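Local coordinates for hydrolase (Thermococcus thioreducens, PDB 6IAH), which acts as a phosphatase of the haloacid dehalogenase superfamily with diverse substrate specificity, carries magnesium, and may hydrolyse phosphoglycolate, at residues A[2-7]-A[186-191]; A[143-148]-A[168-173]; A[194-199]-A[217-222]. One frame throughout, in Å; residues are numbered along the deposited sequence.

All three contacts belong to one five-stranded parallel sheet, ordered 171-172, 145-149, 2-5, 194-198, 218-221, the Rossmann-like core of the haloacid dehalogenase fold. Contact 2 pairs the two strands at one edge and contact 3 the two at the other, while contact 1 lays helix 183-189 on the central strand. Contact 1 lies about 7 Å from contact 2 and 10 Å from contact 3, centre to centre; contacts 2 and 3 are about 14 Å apart. Along the chain, both segments of contact 2 fall between those of contact 1, and contact 3 follows. The adjacent strands 2-5 and 194-198 bring D6 of contact 1 and D199 of contact 3 to one magnesium ion.

Contact 1: residues A[2-7]-A[186-191]; sequences WIVFDV and WELVRG. With MG (magnesium ion), chain B.
The backbones of W2 and V189 approach to 7.2 Å between their CA atoms, and those of V4 and L188 to 8.8 Å, spacings too wide for a backbone bond, so strand 2-5 meets the end of helix 183-189 through side chains. The W2 indole is the main surface. V189 CG1 sits over one face of its five-membered ring, 3.6 Å from the centroid and 12° off the normal, which is CH-pi geometry. It gets there because V189 CG1 is anti to its own carbonyl carbon (chi1 -53°). At the benzene part of the indole, the backbone oxygen L188 O comes obliquely to W2 CZ2 at 3.4 Å. The L188 side chain turns its CD1 branch to V4 CG1 at 3.7 Å. The other V4 branch, CG2, lies 4.1 Å from V189 CG1, so V4 touches both helix residues. W2 NE1 hydrogen-bonds to E192 OE1, just beyond the helix, tying the ring to the chain that leads into strand 194-198.

Past the strand end, D6 begins the DxDx(T/V) pattern of this superfamily. Its OD2 binds magnesium at 1.9 Å, alongside D199, D8 O and three waters, while its OD1 forms a salt bridge with K179. Because no hydrogen bond crosses between the segments, helix and strand are joined mainly by apolar contact, with the CH-pi interaction and the L188 carbonyl at the indole, and the D6 carboxylate is engaged by magnesium and K179 instead of by the helix.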
loop_
_atom_site.group_PDB
_atom_site.type_symbol
_atom_site.label_atom_id
_atom_site.label_comp_id
_atom_site.label_asym_id
_atom_site.label_seq_id
_atom_site.Cartn_x
_atom_site.Cartn_y
_atom_site.Cartn_z
ATOM N N TRP A 2 -5.975 1.996 22.881
ATOM C CA TRP A 2 -5.670 2.404 21.494
ATOM C C TRP A 2 -6.420 1.523 20.526
ATOM O O TRP A 2 -6.469 0.340 20.734
ATOM C CB TRP A 2 -4.200 2.243 21.209
ATOM C CG TRP A 2 -3.320 3.403 21.692
ATOM C CD1 TRP A 2 -2.711 3.483 22.876
ATOM C CD2 TRP A 2 -2.959 4.597 20.972
ATOM N NE1 TRP A 2 -1.984 4.633 22.964
ATOM C CE2 TRP A 2 -2.140 5.357 21.817
ATOM C CE3 TRP A 2 -3.247 5.099 19.709
ATOM C CZ2 TRP A 2 -1.589 6.571 21.416
ATOM C CZ3 TRP A 2 -2.674 6.267 19.298
ATOM C CH2 TRP A 2 -1.867 7.017 20.145
ATOM N N ILE A 3 -6.994 2.118 19.500
ATOM C CA ILE A 3 -7.365 1.388 18.291
ATOM C C ILE A 3 -6.481 1.987 17.145
ATOM O O ILE A 3 -6.599 3.145 16.783
ATOM C CB ILE A 3 -8.844 1.489 17.977
ATOM C CG1 ILE A 3 -9.707 0.955 19.149
ATOM C CG2 ILE A 3 -9.183 0.776 16.683
ATOM C CD1 ILE A 3 -11.170 1.194 18.979
ATOM N N VAL A 4 -5.606 1.152 16.611
ATOM C CA VAL A 4 -4.652 1.502 15.572
ATOM C C VAL A 4 -5.031 0.764 14.313
ATOM O O VAL A 4 -5.336 -0.427 14.363
ATOM C CB VAL A 4 -3.259 1.206 15.983
ATOM C CG1 VAL A 4 -2.259 1.850 15.012
ATOM C CG2 VAL A 4 -2.994 1.804 17.375
ATOM N N PHE A 5 -5.010 1.481 13.210
ATOM C CA PHE A 5 -5.463 0.926 11.913
ATOM C C PHE A 5 -4.305 0.935 10.892
ATOM O O PHE A 5 -3.447 1.843 10.833
ATOM C CB PHE A 5 -6.574 1.794 11.290
ATOM C CG PHE A 5 -7.682 2.156 12.204
ATOM C CD1 PHE A 5 -8.769 1.305 12.347
ATOM C CD2 PHE A 5 -7.682 3.414 12.864
ATOM C CE1 PHE A 5 -9.817 1.656 13.175
ATOM C CE2 PHE A 5 -8.727 3.769 13.692
ATOM C CZ PHE A 5 -9.820 2.885 13.830
ATOM N N ASP A 6 -4.308 -0.089 10.061
ATOM C CA ASP A 6 -3.771 -0.014 8.707
ATOM C C ASP A 6 -4.737 0.855 7.888
ATOM O O ASP A 6 -5.908 1.007 8.251
ATOM C CB ASP A 6 -3.685 -1.444 8.116
ATOM C CG ASP A 6 -3.086 -1.496 6.688
ATOM O OD1 ASP A 6 -2.133 -0.760 6.363
ATOM O OD2 ASP A 6 -3.604 -2.302 5.895
ATOM N N VAL A 7 -4.260 1.415 6.785
ATOM C CA VAL A 7 -5.115 2.193 5.896
ATOM C C VAL A 7 -5.599 1.299 4.765
ATOM O O VAL A 7 -6.792 1.051 4.668
ATOM C CB VAL A 7 -4.397 3.421 5.381
ATOM C CG1 VAL A 7 -5.236 4.214 4.399
ATOM C CG2 VAL A 7 -4.002 4.308 6.527
ATOM N N TRP A 186 5.354 0.789 18.616
ATOM C CA TRP A 186 5.843 1.373 19.866
ATOM C C TRP A 186 5.876 2.881 19.792
ATOM O O TRP A 186 5.523 3.568 20.744
ATOM C CB TRP A 186 7.234 0.854 20.190
ATOM C CG TRP A 186 7.816 1.504 21.370
ATOM C CD1 TRP A 186 8.648 2.575 21.383
ATOM C CD2 TRP A 186 7.562 1.159 22.733
ATOM N NE1 TRP A 186 8.963 2.899 22.690
ATOM C CE2 TRP A 186 8.314 2.030 23.532
ATOM C CE3 TRP A 186 6.814 0.159 23.347
ATOM C CZ2 TRP A 186 8.326 1.942 24.937
ATOM C CZ3 TRP A 186 6.831 0.060 24.747
ATOM C CH2 TRP A 186 7.580 0.945 25.521
ATOM N N GLU A 187 6.304 3.395 18.644
ATOM C CA GLU A 187 6.288 4.827 18.371
ATOM C C GLU A 187 4.978 5.509 18.760
ATOM O O GLU A 187 4.984 6.594 19.331
ATOM C CB GLU A 187 6.552 5.077 16.867
ATOM C CG GLU A 187 6.830 6.528 16.481
ATOM C CD GLU A 187 7.932 7.156 17.336
ATOM O OE1 GLU A 187 8.790 6.374 17.855
ATOM O OE2 GLU A 187 7.895 8.411 17.534
ATOM N N LEU A 188 3.862 4.885 18.408
ATOM C CA LEU A 188 2.550 5.406 18.704
ATOM C C LEU A 188 2.134 5.139 20.147
ATOM O O LEU A 188 1.755 6.060 20.856
ATOM C CB LEU A 188 1.488 4.781 17.799
ATOM C CG LEU A 188 1.106 5.410 16.483
ATOM C CD1 LEU A 188 -0.190 4.757 16.049
ATOM C CD2 LEU A 188 0.984 6.923 16.638
ATOM N N VAL A 189 2.123 3.860 20.537
ATOM C CA VAL A 189 1.436 3.445 21.755
ATOM C C VAL A 189 2.323 3.484 23.003
ATOM O O VAL A 189 1.801 3.569 24.083
ATOM C CB VAL A 189 0.697 2.115 21.614
ATOM C CG1 VAL A 189 -0.236 2.150 20.395
ATOM C CG2 VAL A 189 1.642 0.896 21.500
ATOM N N ARG A 190 3.643 3.406 22.854
ATOM C CA ARG A 190 4.572 3.450 23.986
ATOM C C ARG A 190 4.188 2.509 25.186
ATOM O O ARG A 190 4.181 2.908 26.322
ATOM C CB ARG A 190 4.694 4.897 24.430
ATOM C CG ARG A 190 5.135 5.863 23.342
ATOM C CD ARG A 190 6.593 5.657 22.945
ATOM N NE ARG A 190 6.991 6.452 21.770
ATOM C CZ ARG A 190 7.620 7.634 21.784
ATOM N NH1 ARG A 190 7.936 8.244 22.924
ATOM N NH2 ARG A 190 7.933 8.227 20.632
ATOM N N GLY A 191 3.802 1.283 24.872
ATOM C CA GLY A 191 3.442 0.277 25.862
ATOM C C GLY A 191 2.027 0.307 26.419
ATOM O O GLY A 191 1.706 -0.483 27.273
HETATM MG MG MG B . -3.337 -3.231 4.241
HETATM O O HOH W 1 -1.946 -1.948 3.597
HETATM O O HOH W 2 -3.441 -4.091 2.446
HETATM O O HOH W 3 -1.881 -4.485 5.112
#

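Contact 2: residues A[143-148]-A[168-173]; sequences HFKLGV and FENAVT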
loop_
_atom_site.group_PDB
_atom_site.type_symbol
_atom_site.label_atom_id
_atom_site.label_comp_id
_atom_site.label_asym_id
_atom_site.label_seq_id
_atom_site.Cartn_x
_atom_site.Cartn_y
_atom_site.Cartn_z
ATOM N N HIS A 143 -13.788 8.055 23.013
ATOM C CA HIS A 143 -13.527 7.044 24.061
ATOM C C HIS A 143 -12.309 6.205 23.922
ATOM O O HIS A 143 -11.982 5.447 24.862
ATOM C CB HIS A 143 -14.750 6.128 24.148
ATOM C CG HIS A 143 -15.992 6.910 24.387
ATOM N ND1 HIS A 143 -16.260 7.490 25.617
ATOM C CD2 HIS A 143 -16.952 7.349 23.537
ATOM C CE1 HIS A 143 -17.362 8.212 25.520
ATOM N NE2 HIS A 143 -17.814 8.124 24.280
ATOM N N PHE A 144 -11.633 6.308 22.783
ATOM C CA PHE A 144 -10.395 5.549 22.483
ATOM C C PHE A 144 -9.414 6.505 21.845
ATOM O O PHE A 144 -9.859 7.461 21.153
ATOM C CB PHE A 144 -10.699 4.477 21.450
ATOM C CG PHE A 144 -11.721 3.462 21.898
ATOM C CD1 PHE A 144 -11.326 2.363 22.667
ATOM C CD2 PHE A 144 -13.046 3.590 21.527
ATOM C CE1 PHE A 144 -12.264 1.411 23.082
ATOM C CE2 PHE A 144 -14.010 2.663 21.952
ATOM C CZ PHE A 144 -13.610 1.583 22.743
ATOM N N LYS A 145 -8.119 6.284 22.071
ATOM C CA LYS A 145 -7.061 6.896 21.278
ATOM C C LYS A 145 -6.951 6.184 19.940
ATOM O O LYS A 145 -6.879 4.949 19.881
ATOM C CB LYS A 145 -5.719 6.793 21.979
ATOM C CG LYS A 145 -5.641 7.597 23.268
ATOM C CD LYS A 145 -4.252 8.173 23.452
ATOM C CE LYS A 145 -3.918 9.212 22.391
ATOM N NZ LYS A 145 -2.587 9.823 22.638
ATOM N N LEU A 146 -6.961 6.958 18.870
ATOM C CA LEU A 146 -6.949 6.395 17.518
ATOM C C LEU A 146 -5.599 6.742 16.861
ATOM O O LEU A 146 -5.025 7.819 17.075
ATOM C CB LEU A 146 -8.092 6.921 16.680
ATOM C CG LEU A 146 -9.515 6.781 17.181
ATOM C CD1 LEU A 146 -10.425 7.370 16.084
ATOM C CD2 LEU A 146 -9.847 5.327 17.453
ATOM N N GLY A 147 -5.091 5.799 16.079
ATOM C CA GLY A 147 -3.883 5.988 15.355
ATOM C C GLY A 147 -3.800 5.194 14.113
ATOM O O GLY A 147 -4.662 4.308 13.873
ATOM N N VAL A 148 -2.806 5.494 13.280
ATOM C CA VAL A 148 -2.570 4.617 12.084
ATOM C C VAL A 148 -1.114 4.281 11.955
ATOM O O VAL A 148 -0.239 5.078 12.337
ATOM C CB VAL A 148 -3.095 5.188 10.718
ATOM C CG1 VAL A 148 -4.547 5.627 10.789
ATOM C CG2 VAL A 148 -2.199 6.257 10.131
ATOM N N PHE A 168 -6.165 11.995 11.079
ATOM C CA PHE A 168 -5.514 11.232 12.144
ATOM C C PHE A 168 -4.318 12.012 12.675
ATOM O O PHE A 168 -3.286 12.093 12.012
ATOM C CB PHE A 168 -5.038 9.873 11.649
ATOM C CG PHE A 168 -6.159 8.916 11.357
ATOM C CD1 PHE A 168 -6.669 8.108 12.363
ATOM C CD2 PHE A 168 -6.732 8.876 10.121
ATOM C CE1 PHE A 168 -7.696 7.226 12.111
ATOM C CE2 PHE A 168 -7.752 8.001 9.865
ATOM C CZ PHE A 168 -8.233 7.152 10.856
ATOM N N GLU A 169 -4.434 12.458 13.918
ATOM C CA GLU A 169 -3.323 13.160 14.573
ATOM C C GLU A 169 -2.169 12.277 14.965
ATOM O O GLU A 169 -1.024 12.739 15.035
ATOM C CB GLU A 169 -3.863 13.942 15.765
ATOM C CG GLU A 169 -4.862 15.025 15.289
ATOM C CD GLU A 169 -4.373 15.846 14.050
ATOM O OE1 GLU A 169 -3.229 16.406 14.057
ATOM O OE2 GLU A 169 -5.119 15.911 13.042
ATOM N N ASN A 170 -2.434 10.993 15.176
ATOM C CA ASN A 170 -1.407 10.030 15.564
ATOM C C ASN A 170 -1.206 9.082 14.382
ATOM O O ASN A 170 -2.063 8.238 14.130
ATOM C CB ASN A 170 -1.904 9.266 16.779
ATOM C CG ASN A 170 -2.330 10.171 17.922
ATOM O OD1 ASN A 170 -1.636 11.106 18.258
ATOM N ND2 ASN A 170 -3.472 9.868 18.531
ATOM N N ALA A 171 -0.123 9.248 13.613
ATOM C CA ALA A 171 0.068 8.479 12.414
ATOM C C ALA A 171 1.559 8.171 12.289
ATOM O O ALA A 171 2.383 9.061 12.528
ATOM C CB ALA A 171 -0.406 9.270 11.221
ATOM N N VAL A 172 1.888 6.922 11.960
ATOM C CA VAL A 172 3.256 6.530 11.563
ATOM C C VAL A 172 3.200 6.190 10.094
ATOM O O VAL A 172 2.407 5.325 9.701
ATOM C CB VAL A 172 3.720 5.330 12.376
ATOM C CG1 VAL A 172 5.080 4.854 11.950
ATOM C CG2 VAL A 172 3.793 5.748 13.858
ATOM N N THR A 173 4.044 6.859 9.295
ATOM C CA THR A 173 4.084 6.702 7.827
ATOM C C THR A 173 5.484 6.230 7.488
ATOM O O THR A 173 6.367 6.128 8.365
ATOM C CB THR A 173 3.788 8.024 7.062
ATOM O OG1 THR A 173 4.618 9.063 7.596
ATOM C CG2 THR A 173 2.371 8.422 7.266
HETATM O O HOH W 4 -5.289 9.679 15.152
#
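V148 packs against F168 through a methyl set over a ring: V148 CG1 stands above the middle of the phenyl face, 3.6 Å from the centroid and 11° off the normal, a clear CH-pi contact. The valine's first torsion (-51°) sends CG1 anti to its carbonyl carbon and over the ring, leaving the other branch, CG2, to touch A171 CB at 3.7 Å. This is the tight, buried part of the contact. The backbones join beside it: V148 and A171 form a parallel bridge in which V148 N donates to N170 O at 3.0 Å and V148 O accepts from V172 N at 2.8 Å, the latter nearly straight at 169°.

These strands are the two ends of a beta-alpha-beta unit in which helix 154-164 makes the crossover, and M157 of that helix touches both V148 and F168. Strand 171-172 is thereby added to the edge of the Rossmann-like sheet, whereas 145-149 has strand 2-5 as its other neighbour.

Toward L146 there is no bridge, and a side-chain bond and a water span the gap instead. The N170 side-chain amide supplies one donor: its ND2 bonds to L146 O at 3.0 Å, with that oxygen close to the amide plane. Water 4 links the same carbonyl to N170 N, donating to L146 O at 2.7 Å, so two donors grip this one oxygen. The loose side comes beyond them, where the solvent-exposed K145 chain, in one of its two conformers, crosses N170 at about a right angle and touches it only lightly.

Contact 3: residues A[194-199]-A[217-222]; sequences GVYIGD and FDFVMV. With MG (magnesium ion), chain B.
F217 turns its ring onto G194 with CG anti to the backbone N (chi1 -150°), which places G194 O 3.5 Å above the centre of the phenyl plane. The absence of a side chain on G194 permits this closeness, and F217 CE2 also reaches V195 C at 3.3 Å. On D199, a first torsion of 68° directs the carboxylate off the far end of the same strand, where OD1 binds the magnesium shared with D6 at 2.0 Å.

Between these ends runs a parallel ladder of five backbone bonds, from D218 N to G194 O at 3.0 Å through to V222 N to G198 O at 2.9 Å, and the strands' N-to-C directions differ by 25°. Strands 194-198 and 218-221 close a beta-alpha-beta unit around helix 201-213, with 218-221 at the outer edge of the Rossmann-like sheet. On the face bearing V195, I197 and V220, I197 and V220 lie side by side and V195 CG2 is 3.9 Å from V220 CG2; beyond the strand, I197 CG2 crosses to V222 CG1 at 3.6 Å. The other face carries Y196 and F219, where F219 CD1 lies near the edge of the tyrosine ring. Y196 OH bonds to V149 O and K179, while D203, from helix 201-213, accepts a bond from D199 N beside the metal. Water 6 donates to both D199 O and V222 O, bridging the chains just past the ladder.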
loop_
_atom_site.group_PDB
_atom_site.type_symbol
_atom_site.label_atom_id
_atom_site.label_comp_id
_atom_site.label_asym_id
_atom_site.label_seq_id
_atom_site.Cartn_x
_atom_site.Cartn_y
_atom_site.Cartn_z
ATOM N N GLY A 194 -3.861 -1.913 23.571
ATOM C CA GLY A 194 -4.660 -1.619 22.400
ATOM C C GLY A 194 -4.762 -2.766 21.455
ATOM O O GLY A 194 -4.364 -3.915 21.759
ATOM N N VAL A 195 -5.293 -2.423 20.280
ATOM C CA VAL A 195 -5.462 -3.357 19.194
ATOM C C VAL A 195 -5.026 -2.712 17.854
ATOM O O VAL A 195 -5.220 -1.496 17.661
ATOM C CB VAL A 195 -6.921 -3.847 19.124
ATOM C CG1 VAL A 195 -7.921 -2.709 18.963
ATOM C CG2 VAL A 195 -7.118 -4.922 18.036
ATOM N N TYR A 196 -4.462 -3.544 16.956
ATOM C CA TYR A 196 -4.140 -3.153 15.602
ATOM C C TYR A 196 -5.096 -3.878 14.697
ATOM O O TYR A 196 -5.226 -5.073 14.821
ATOM C CB TYR A 196 -2.705 -3.512 15.214
ATOM C CG TYR A 196 -2.267 -2.882 13.911
ATOM C CD1 TYR A 196 -1.965 -1.518 13.827
ATOM C CD2 TYR A 196 -2.190 -3.628 12.726
ATOM C CE1 TYR A 196 -1.597 -0.941 12.608
ATOM C CE2 TYR A 196 -1.798 -3.064 11.512
ATOM C CZ TYR A 196 -1.522 -1.722 11.442
ATOM O OH TYR A 196 -1.172 -1.156 10.223
ATOM N N ILE A 197 -5.688 -3.147 13.757
ATOM C CA ILE A 197 -6.618 -3.714 12.716
ATOM C C ILE A 197 -5.914 -3.733 11.368
ATOM O O ILE A 197 -5.600 -2.658 10.847
ATOM C CB ILE A 197 -7.886 -2.854 12.590
ATOM C CG1 ILE A 197 -8.446 -2.398 13.946
ATOM C CG2 ILE A 197 -8.927 -3.568 11.709
ATOM C CD1 ILE A 197 -8.635 -3.487 14.957
ATOM N N GLY A 198 -5.653 -4.955 10.827
ATOM C CA GLY A 198 -4.934 -5.164 9.579
ATOM C C GLY A 198 -5.823 -5.990 8.636
ATOM O O GLY A 198 -6.870 -6.442 9.042
ATOM N N ASP A 199 -5.387 -6.074 7.397
ATOM C CA ASP A 199 -6.006 -6.962 6.363
ATOM C C ASP A 199 -5.032 -8.061 5.860
ATOM O O ASP A 199 -5.445 -8.914 5.157
ATOM C CB ASP A 199 -6.541 -6.110 5.226
ATOM C CG ASP A 199 -5.455 -5.421 4.416
ATOM O OD1 ASP A 199 -4.585 -4.670 4.958
ATOM O OD2 ASP A 199 -5.466 -5.594 3.183
ATOM N N PHE A 217 -0.496 -6.944 22.869
ATOM C CA PHE A 217 -1.264 -6.050 22.005
ATOM C C PHE A 217 -2.096 -6.982 21.154
ATOM O O PHE A 217 -1.635 -8.041 20.796
ATOM C CB PHE A 217 -0.323 -5.237 21.120
ATOM C CG PHE A 217 -0.849 -3.908 20.762
ATOM C CD1 PHE A 217 -0.753 -2.851 21.648
ATOM C CD2 PHE A 217 -1.475 -3.705 19.544
ATOM C CE1 PHE A 217 -1.276 -1.604 21.317
ATOM C CE2 PHE A 217 -1.988 -2.481 19.216
ATOM C CZ PHE A 217 -1.886 -1.422 20.081
ATOM N N ASP A 218 -3.308 -6.607 20.881
ATOM C CA ASP A 218 -4.225 -7.431 20.099
ATOM C C ASP A 218 -4.132 -7.142 18.633
ATOM O O ASP A 218 -3.758 -6.036 18.207
ATOM C CB ASP A 218 -5.666 -7.234 20.555
ATOM C CG ASP A 218 -5.922 -7.751 22.004
ATOM O OD1 ASP A 218 -5.251 -8.691 22.512
ATOM O OD2 ASP A 218 -6.838 -7.189 22.639
ATOM N N PHE A 219 -4.548 -8.132 17.835
ATOM C CA PHE A 219 -4.555 -7.979 16.431
ATOM C C PHE A 219 -5.874 -8.507 15.919
ATOM O O PHE A 219 -6.315 -9.561 16.374
ATOM C CB PHE A 219 -3.404 -8.772 15.764
ATOM C CG PHE A 219 -3.535 -8.848 14.258
ATOM C CD1 PHE A 219 -3.355 -7.680 13.462
ATOM C CD2 PHE A 219 -3.928 -10.047 13.613
ATOM C CE1 PHE A 219 -3.509 -7.730 12.092
ATOM C CE2 PHE A 219 -4.081 -10.084 12.238
ATOM C CZ PHE A 219 -3.858 -8.930 11.464
ATOM N N VAL A 220 -6.501 -7.765 14.998
ATOM C CA VAL A 220 -7.736 -8.194 14.321
ATOM C C VAL A 220 -7.552 -8.101 12.821
ATOM O O VAL A 220 -7.123 -7.045 12.282
ATOM C CB VAL A 220 -8.922 -7.328 14.832
ATOM C CG1 VAL A 220 -10.188 -7.494 14.002
ATOM C CG2 VAL A 220 -9.204 -7.661 16.289
ATOM N N MET A 221 -7.946 -9.151 12.116
ATOM C CA MET A 221 -7.794 -9.172 10.704
ATOM C C MET A 221 -9.145 -9.061 10.080
ATOM O O MET A 221 -9.962 -9.961 10.239
ATOM C CB MET A 221 -7.104 -10.429 10.221
ATOM C CG MET A 221 -6.948 -10.400 8.698
ATOM S SD MET A 221 -6.139 -11.799 7.950
ATOM C CE MET A 221 -4.477 -11.603 8.629
ATOM N N VAL A 222 -9.371 -7.975 9.335
ATOM C CA VAL A 222 -10.645 -7.780 8.654
ATOM C C VAL A 222 -10.864 -8.888 7.658
ATOM O O VAL A 222 -9.902 -9.353 7.055
ATOM C CB VAL A 222 -10.812 -6.390 8.043
ATOM C CG1 VAL A 222 -10.753 -5.355 9.154
ATOM C CG2 VAL A 222 -9.771 -6.115 6.947
HETATM MG MG MG B . -3.337 -3.231 4.241
HETATM O O HOH W 5 -5.252 -5.248 24.056
HETATM O O HOH W 6 -7.979 -9.482 5.323
HETATM O O HOH W 2 -3.441 -4.091 2.446
HETATM O O HOH W 1 -1.946 -1.948 3.597
HETATM O O HOH W 3 -1.881 -4.485 5.112
#